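Local coordinates for protein L-Ala-D/L-Glu epimerase, a muconate lactonizing enzyme (Klebsiella pneumoniae subsp. pneumoniae MGH 78578, PDB 3FCP) that belongs to the enolase superfamily, joining an N-terminal capping domain to a TIM-barrel-like domain and holding a magnesium ion, at residues Arg193-Val198 against Gly220-Glu225; Lys150-Gly155 against Arg184-Ala189. All coordinates share one frame; numbering follows the deposited sequence.

Contact 1 (Arg193-Val198 against Gly220-Glu225)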
ATOM      1  N   ARG A 193     -13.183  23.149  33.863  1.00 57.99           N
ATOM      2  CA  ARG A 193     -14.325  22.258  34.078  1.00 56.45           C
ATOM      3  C   ARG A 193     -15.265  21.948  32.909  1.00 53.85           C
ATOM      4  O   ARG A 193     -16.428  21.605  33.128  1.00 53.51           O
ATOM      5  CB  ARG A 193     -15.163  22.769  35.256  1.00 58.68           C
ATOM      6  CG  ARG A 193     -15.885  24.090  35.011  1.00 61.76           C
ATOM      7  CD  ARG A 193     -14.929  25.271  34.930  1.00 64.01           C
ATOM      8  NE  ARG A 193     -15.654  26.538  34.852  1.00 66.81           N
ATOM      9  CZ  ARG A 193     -15.078  27.733  34.759  1.00 67.74           C
ATOM     10  NH1 ARG A 193     -13.754  27.838  34.731  1.00 67.81           N
ATOM     11  NH2 ARG A 193     -15.828  28.826  34.691  1.00 67.37           N
ATOM     12  N   ALA A 194     -14.781  22.038  31.675  1.00 49.34           N
ATOM     13  CA  ALA A 194     -15.655  21.749  30.548  1.00 45.76           C
ATOM     14  C   ALA A 194     -14.964  21.126  29.343  1.00 42.23           C
ATOM     15  O   ALA A 194     -13.889  21.562  28.933  1.00 41.53           O
ATOM     16  CB  ALA A 194     -16.379  23.019  30.123  1.00 47.15           C
ATOM     17  N   SER A 195     -15.593  20.097  28.783  1.00 38.26           N
ATOM     18  CA  SER A 195     -15.074  19.426  27.596  1.00 35.35           C
ATOM     19  C   SER A 195     -15.583  20.220  26.399  1.00 31.66           C
ATOM     20  O   SER A 195     -16.792  20.366  26.207  1.00 32.00           O
ATOM     21  CB  SER A 195     -15.599  17.987  27.513  1.00 34.91           C
ATOM     22  OG  SER A 195     -15.230  17.377  26.284  1.00 31.47           O
ATOM     23  N   ILE A 196     -14.666  20.736  25.596  1.00 30.20           N
ATOM     24  CA  ILE A 196     -15.055  21.521  24.437  1.00 28.73           C
ATOM     25  C   ILE A 196     -14.911  20.734  23.140  1.00 27.88           C
ATOM     26  O   ILE A 196     -13.831  20.234  22.822  1.00 27.42           O
ATOM     27  CB  ILE A 196     -14.197  22.811  24.310  1.00 28.76           C
ATOM     28  CG1 ILE A 196     -14.260  23.623  25.611  1.00 29.10           C
ATOM     29  CG2 ILE A 196     -14.680  23.638  23.119  1.00 28.17           C
ATOM     30  CD1 ILE A 196     -15.656  24.065  26.017  1.00 26.46           C
ATOM     31  N   ARG A 197     -16.010  20.621  22.403  1.00 25.57           N
ATOM     32  CA  ARG A 197     -16.001  19.933  21.118  1.00 24.50           C
ATOM     33  C   ARG A 197     -16.484  20.950  20.092  1.00 23.38           C
ATOM     34  O   ARG A 197     -17.225  21.877  20.434  1.00 24.57           O
ATOM     35  CB  ARG A 197     -16.955  18.728  21.115  1.00 23.67           C
ATOM     36  CG  ARG A 197     -16.689  17.652  22.185  1.00 24.05           C
ATOM     37  CD  ARG A 197     -17.484  17.920  23.461  1.00 24.88           C
ATOM     38  NE  ARG A 197     -17.332  16.854  24.452  1.00 25.25           N
ATOM     39  CZ  ARG A 197     -17.853  15.635  24.338  1.00 25.38           C
ATOM     40  NH1 ARG A 197     -18.572  15.307  23.272  1.00 25.46           N
ATOM     41  NH2 ARG A 197     -17.658  14.743  25.295  1.00 25.42           N
ATOM     42  N   VAL A 198     -16.057  20.800  18.842  1.00 24.17           N
ATOM     43  CA  VAL A 198     -16.503  21.710  17.790  1.00 23.19           C
ATOM     44  C   VAL A 198     -17.064  20.878  16.647  1.00 25.14           C
ATOM     45  O   VAL A 198     -16.673  19.722  16.452  1.00 25.79           O
ATOM     46  CB  VAL A 198     -15.353  22.600  17.245  1.00 25.84           C
ATOM     47  CG1 VAL A 198     -14.652  23.310  18.401  1.00 23.79           C
ATOM     48  CG2 VAL A 198     -14.369  21.765  16.430  1.00 26.16           C
ATOM     49  N   GLY A 220      -6.574  22.912  22.767  1.00 28.81           N
ATOM     50  CA  GLY A 220      -7.206  22.017  23.723  1.00 27.85           C
ATOM     51  C   GLY A 220      -8.582  21.453  23.414  1.00 28.06           C
ATOM     52  O   GLY A 220      -9.207  20.845  24.282  1.00 28.40           O
ATOM     53  N   VAL A 221      -9.067  21.646  22.194  1.00 27.00           N
ATOM     54  CA  VAL A 221     -10.373  21.110  21.821  1.00 26.62           C
ATOM     55  C   VAL A 221     -10.278  19.582  21.904  1.00 25.50           C
ATOM     56  O   VAL A 221      -9.326  18.989  21.402  1.00 24.59           O
ATOM     57  CB  VAL A 221     -10.753  21.561  20.398  1.00 26.01           C
ATOM     58  CG1 VAL A 221     -12.066  20.920  19.960  1.00 24.29           C
ATOM     59  CG2 VAL A 221     -10.871  23.078  20.370  1.00 25.20           C
ATOM     60  N   ASP A 222     -11.259  18.954  22.551  1.00 25.75           N
ATOM     61  CA  ASP A 222     -11.253  17.502  22.733  1.00 25.65           C
ATOM     62  C   ASP A 222     -11.742  16.688  21.551  1.00 24.87           C
ATOM     63  O   ASP A 222     -11.365  15.524  21.395  1.00 24.32           O
ATOM     64  CB  ASP A 222     -12.105  17.106  23.944  1.00 29.58           C
ATOM     65  CG  ASP A 222     -11.589  17.683  25.242  1.00 31.87           C
ATOM     66  OD1 ASP A 222     -10.358  17.774  25.410  1.00 32.05           O
ATOM     67  OD2 ASP A 222     -12.423  18.025  26.104  1.00 36.44           O
ATOM     68  N   LEU A 223     -12.586  17.288  20.725  1.00 23.78           N
ATOM     69  CA  LEU A 223     -13.147  16.569  19.590  1.00 22.23           C
ATOM     70  C   LEU A 223     -13.545  17.527  18.476  1.00 21.86           C
ATOM     71  O   LEU A 223     -14.135  18.576  18.730  1.00 22.45           O
ATOM     72  CB  LEU A 223     -14.374  15.785  20.065  1.00 21.96           C
ATOM     73  CG  LEU A 223     -15.063  14.784  19.132  1.00 21.77           C
ATOM     74  CD1 LEU A 223     -14.158  13.568  18.925  1.00 21.35           C
ATOM     75  CD2 LEU A 223     -16.393  14.358  19.757  1.00 21.10           C
ATOM     76  N   ILE A 224     -13.222  17.159  17.242  1.00 20.98           N
ATOM     77  CA  ILE A 224     -13.558  17.970  16.073  1.00 20.32           C
ATOM     78  C   ILE A 224     -14.489  17.128  15.206  1.00 20.63           C
ATOM     79  O   ILE A 224     -14.086  16.074  14.710  1.00 20.80           O
ATOM     80  CB  ILE A 224     -12.299  18.312  15.242  1.00 19.53           C
ATOM     81  CG1 ILE A 224     -11.259  19.019  16.122  1.00 19.87           C
ATOM     82  CG2 ILE A 224     -12.690  19.199  14.058  1.00 17.47           C
ATOM     83  CD1 ILE A 224      -9.900  19.232  15.426  1.00 18.96           C
ATOM     84  N   GLU A 225     -15.725  17.589  15.027  1.00 21.75           N
ATOM     85  CA  GLU A 225     -16.714  16.858  14.242  1.00 21.54           C
ATOM     86  C   GLU A 225     -16.780  17.248  12.764  1.00 21.80           C
ATOM     87  O   GLU A 225     -16.839  18.433  12.422  1.00 21.62           O
ATOM     88  CB  GLU A 225     -18.101  17.033  14.872  1.00 22.22           C
ATOM     89  CG  GLU A 225     -19.182  16.120  14.297  1.00 22.81           C
ATOM     90  CD  GLU A 225     -20.550  16.347  14.928  1.00 25.11           C
ATOM     91  OE1 GLU A 225     -20.619  16.955  16.024  1.00 23.14           O
ATOM     92  OE2 GLU A 225     -21.558  15.905  14.334  1.00 23.67           O
TER
HETATM   93  O   HOH W   1     -11.625  20.645  25.853  1.00 32.06           O
HETATM   94  O   HOH W   2     -18.792  17.691  18.117  1.00 27.58           O
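S195 OG donates a 2.9 Å hydrogen bond to D222 OD2, which accepts with its anti lone pair, turned away from the other carboxylate oxygen. S195 OG in turn accepts a 2.8 Å hydrogen bond from R197 NE, close to the guanidinium plane. Serine suits the spot because one oxygen can give and receive; the arginine chain reaches back to it by bending at CG (chi2 92°), and R197 NH1 goes on to W324 O.

Backbone bonds pair neighbouring parallel strands of a beta-alpha-beta unit of the barrel domain, connected by helix 206-218. D222 N reaches I196 O at 2.9 Å, V198 N binds L223 O at 2.9 Å, and E225 N binds V198 O at 2.7 Å. L223 N is buried without a partner, while a water bridges I196 N and G220 O.

V198 CG2 sits alongside I224 CG2 at 3.9 Å, and its other methyl, CG1, touches V221 CG1 (3.9 Å), the two side chains crossing at about a right angle; branched residues fill this face beneath L216. On the R197 face, the arginine's CG rests on L223 CB at 3.7 Å.

Serine thus relays between a buried arginine and an aspartate, probably easing the burial of the positive charge.

Contact 2 (Lys150-Gly155 against Arg184-Ala189); sequences KDIAEG and RAIVEA
D151 O accepts a 2.9 Å hydrogen bond from G155 N, an ordinary helical turn, and the same aspartate turns its CB against I186 CD1 across the groove at 4.1 Å. Its carboxylate serves elsewhere: D151 OD1 is hydrogen-bonded to S145 OG in the loop leading into this helix, so a polar residue can sit buried here while presenting a methylene to the neighbouring isoleucine.

No hydrogen bond crosses between the helices; the contact is made by hydrocarbon. I152 carries most of it. With CG1 set opposite the carbonyl carbon (chi1 -72°) and CD1 extended beyond it, the side chain reaches across the gap, and CD1 arrives 3.7 Å from A189 CB. The second branch, I152 CG2, lies 3.8 Å from A189 CB, so that both branches of the isoleucine bear on one side of this methyl. I152 CG1 passes I186 CG1 at 4.0 Å, the two chains crossing at a slant.

I152 CD1 also comes to 3.9 Å from A185 O, which is already bonded to A189 N. The small A185 and A189 are consistent with this close approach of the isoleucine. The axes of the helical segments 150-155 and 184-189 run 26° apart and approach to 9.9 Å, and such side-by-side packing of near-parallel helices is characteristic of the outer helical layer of a TIM-barrel-like domain.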
ATOM      1  N   LYS A 150     -22.504  35.805  23.969  1.00 36.69           N
ATOM      2  CA  LYS A 150     -23.731  35.097  24.316  1.00 37.78           C
ATOM      3  C   LYS A 150     -23.456  33.627  24.638  1.00 36.89           C
ATOM      4  O   LYS A 150     -23.963  33.100  25.630  1.00 36.62           O
ATOM      5  CB  LYS A 150     -24.748  35.208  23.178  1.00 41.25           C
ATOM      6  CG  LYS A 150     -25.279  36.619  22.973  1.00 46.78           C
ATOM      7  CD  LYS A 150     -26.344  36.678  21.890  1.00 50.35           C
ATOM      8  CE  LYS A 150     -26.819  38.110  21.668  1.00 52.27           C
ATOM      9  NZ  LYS A 150     -27.853  38.203  20.597  1.00 54.68           N
ATOM     10  N   ASP A 151     -22.645  32.973  23.808  1.00 36.91           N
ATOM     11  CA  ASP A 151     -22.314  31.565  24.019  1.00 36.17           C
ATOM     12  C   ASP A 151     -21.630  31.333  25.360  1.00 35.21           C
ATOM     13  O   ASP A 151     -21.993  30.416  26.096  1.00 34.65           O
ATOM     14  CB  ASP A 151     -21.410  31.043  22.899  1.00 36.17           C
ATOM     15  CG  ASP A 151     -22.118  30.972  21.562  1.00 37.13           C
ATOM     16  OD1 ASP A 151     -23.361  30.837  21.547  1.00 37.61           O
ATOM     17  OD2 ASP A 151     -21.429  31.033  20.522  1.00 39.30           O
ATOM     18  N   ILE A 152     -20.637  32.160  25.669  1.00 34.92           N
ATOM     19  CA  ILE A 152     -19.911  32.036  26.928  1.00 35.64           C
ATOM     20  C   ILE A 152     -20.841  32.197  28.126  1.00 35.59           C
ATOM     21  O   ILE A 152     -20.736  31.458  29.104  1.00 35.40           O
ATOM     22  CB  ILE A 152     -18.774  33.081  27.024  1.00 35.39           C
ATOM     23  CG1 ILE A 152     -17.639  32.686  26.073  1.00 35.35           C
ATOM     24  CG2 ILE A 152     -18.270  33.186  28.462  1.00 35.02           C
ATOM     25  CD1 ILE A 152     -16.518  33.697  25.988  1.00 34.63           C
ATOM     26  N   ALA A 153     -21.748  33.165  28.043  1.00 36.84           N
ATOM     27  CA  ALA A 153     -22.699  33.416  29.122  1.00 40.86           C
ATOM     28  C   ALA A 153     -23.529  32.159  29.365  1.00 42.57           C
ATOM     29  O   ALA A 153     -23.586  31.633  30.481  1.00 42.46           O
ATOM     30  CB  ALA A 153     -23.615  34.583  28.748  1.00 40.86           C
ATOM     31  N   GLU A 154     -24.164  31.687  28.297  1.00 44.46           N
ATOM     32  CA  GLU A 154     -24.996  30.494  28.341  1.00 46.59           C
ATOM     33  C   GLU A 154     -24.200  29.345  28.954  1.00 46.68           C
ATOM     34  O   GLU A 154     -24.662  28.677  29.878  1.00 47.21           O
ATOM     35  CB  GLU A 154     -25.442  30.140  26.923  1.00 47.13           C
ATOM     36  CG  GLU A 154     -26.765  29.409  26.826  1.00 51.03           C
ATOM     37  CD  GLU A 154     -27.251  29.306  25.389  1.00 52.75           C
ATOM     38  OE1 GLU A 154     -26.566  28.653  24.572  1.00 53.70           O
ATOM     39  OE2 GLU A 154     -28.312  29.885  25.072  1.00 53.76           O
ATOM     40  N   GLY A 155     -22.994  29.122  28.441  1.00 47.46           N
ATOM     41  CA  GLY A 155     -22.161  28.055  28.965  1.00 50.00           C
ATOM     42  C   GLY A 155     -21.789  28.299  30.415  1.00 51.57           C
ATOM     43  O   GLY A 155     -21.671  27.365  31.211  1.00 50.42           O
ATOM     44  N   ARG A 184     -11.396  29.855  20.496  1.00 31.92           N
ATOM     45  CA  ARG A 184     -10.348  30.074  21.491  1.00 33.17           C
ATOM     46  C   ARG A 184     -10.910  30.820  22.704  1.00 33.00           C
ATOM     47  O   ARG A 184     -10.603  30.479  23.848  1.00 32.00           O
ATOM     48  CB  ARG A 184      -9.189  30.871  20.891  1.00 35.98           C
ATOM     49  CG  ARG A 184      -7.997  31.018  21.833  1.00 39.70           C
ATOM     50  CD  ARG A 184      -6.894  31.864  21.214  1.00 44.04           C
ATOM     51  NE  ARG A 184      -6.377  31.274  19.980  1.00 48.78           N
ATOM     52  CZ  ARG A 184      -5.683  30.139  19.926  1.00 51.81           C
ATOM     53  NH1 ARG A 184      -5.254  29.679  18.755  1.00 52.91           N
ATOM     54  NH2 ARG A 184      -5.410  29.467  21.038  1.00 51.42           N
ATOM     55  N   ALA A 185     -11.739  31.830  22.448  1.00 32.16           N
ATOM     56  CA  ALA A 185     -12.347  32.618  23.521  1.00 32.50           C
ATOM     57  C   ALA A 185     -13.189  31.737  24.438  1.00 32.75           C
ATOM     58  O   ALA A 185     -13.117  31.844  25.668  1.00 33.00           O
ATOM     59  CB  ALA A 185     -13.210  33.730  22.929  1.00 32.40           C
ATOM     60  N   ILE A 186     -13.986  30.858  23.838  1.00 31.95           N
ATOM     61  CA  ILE A 186     -14.838  29.967  24.611  1.00 30.74           C
ATOM     62  C   ILE A 186     -14.005  28.969  25.405  1.00 31.23           C
ATOM     63  O   ILE A 186     -14.321  28.659  26.556  1.00 30.68           O
ATOM     64  CB  ILE A 186     -15.825  29.212  23.691  1.00 31.49           C
ATOM     65  CG1 ILE A 186     -16.760  30.217  23.015  1.00 31.30           C
ATOM     66  CG2 ILE A 186     -16.634  28.208  24.506  1.00 30.48           C
ATOM     67  CD1 ILE A 186     -17.674  29.616  21.966  1.00 33.75           C
ATOM     68  N   VAL A 187     -12.938  28.468  24.792  1.00 31.48           N
ATOM     69  CA  VAL A 187     -12.066  27.512  25.463  1.00 32.59           C
ATOM     70  C   VAL A 187     -11.439  28.144  26.708  1.00 33.78           C
ATOM     71  O   VAL A 187     -11.382  27.521  27.767  1.00 33.30           O
ATOM     72  CB  VAL A 187     -10.945  27.019  24.513  1.00 32.28           C
ATOM     73  CG1 VAL A 187      -9.915  26.201  25.288  1.00 33.33           C
ATOM     74  CG2 VAL A 187     -11.551  26.171  23.404  1.00 31.05           C
ATOM     75  N   GLU A 188     -10.977  29.385  26.579  1.00 36.77           N
ATOM     76  CA  GLU A 188     -10.365  30.094  27.703  1.00 39.59           C
ATOM     77  C   GLU A 188     -11.375  30.321  28.825  1.00 40.07           C
ATOM     78  O   GLU A 188     -11.086  30.077  29.995  1.00 38.72           O
ATOM     79  CB  GLU A 188      -9.830  31.457  27.256  1.00 41.78           C
ATOM     80  CG  GLU A 188      -8.965  31.429  26.016  1.00 45.63           C
ATOM     81  CD  GLU A 188      -8.415  32.797  25.666  1.00 48.56           C
ATOM     82  OE1 GLU A 188      -9.168  33.793  25.776  1.00 50.16           O
ATOM     83  OE2 GLU A 188      -7.232  32.873  25.271  1.00 50.83           O
ATOM     84  N   ALA A 189     -12.564  30.788  28.449  1.00 41.50           N
ATOM     85  CA  ALA A 189     -13.631  31.078  29.401  1.00 43.23           C
ATOM     86  C   ALA A 189     -14.201  29.853  30.116  1.00 45.43           C
ATOM     87  O   ALA A 189     -14.272  29.828  31.344  1.00 46.22           O
ATOM     88  CB  ALA A 189     -14.753  31.836  28.697  1.00 42.94           C
TER

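Overall arrangement
Contact 2 closes along the chain before contact 1 opens, and their centres lie 12 Å apart within the barrel domain. Helix 176-189 runs on into strand 195-199, so one helix-to-strand succession supplies a segment to each. Contact 1 joins neighbouring parallel strands of the beta-alpha-beta unit built with helix 206-218; contact 2 joins two helices outside the sheet. The layers meet directly where I196 CG2 packs on V187 CG2 at 4.0 Å, so that the outer helix packs on the strand that follows it. At the far end of contact 1, E225, salt-bridged to K168, brings its side chain to about 4 Å from the magnesium ion, whose site includes N201, D250 and E251.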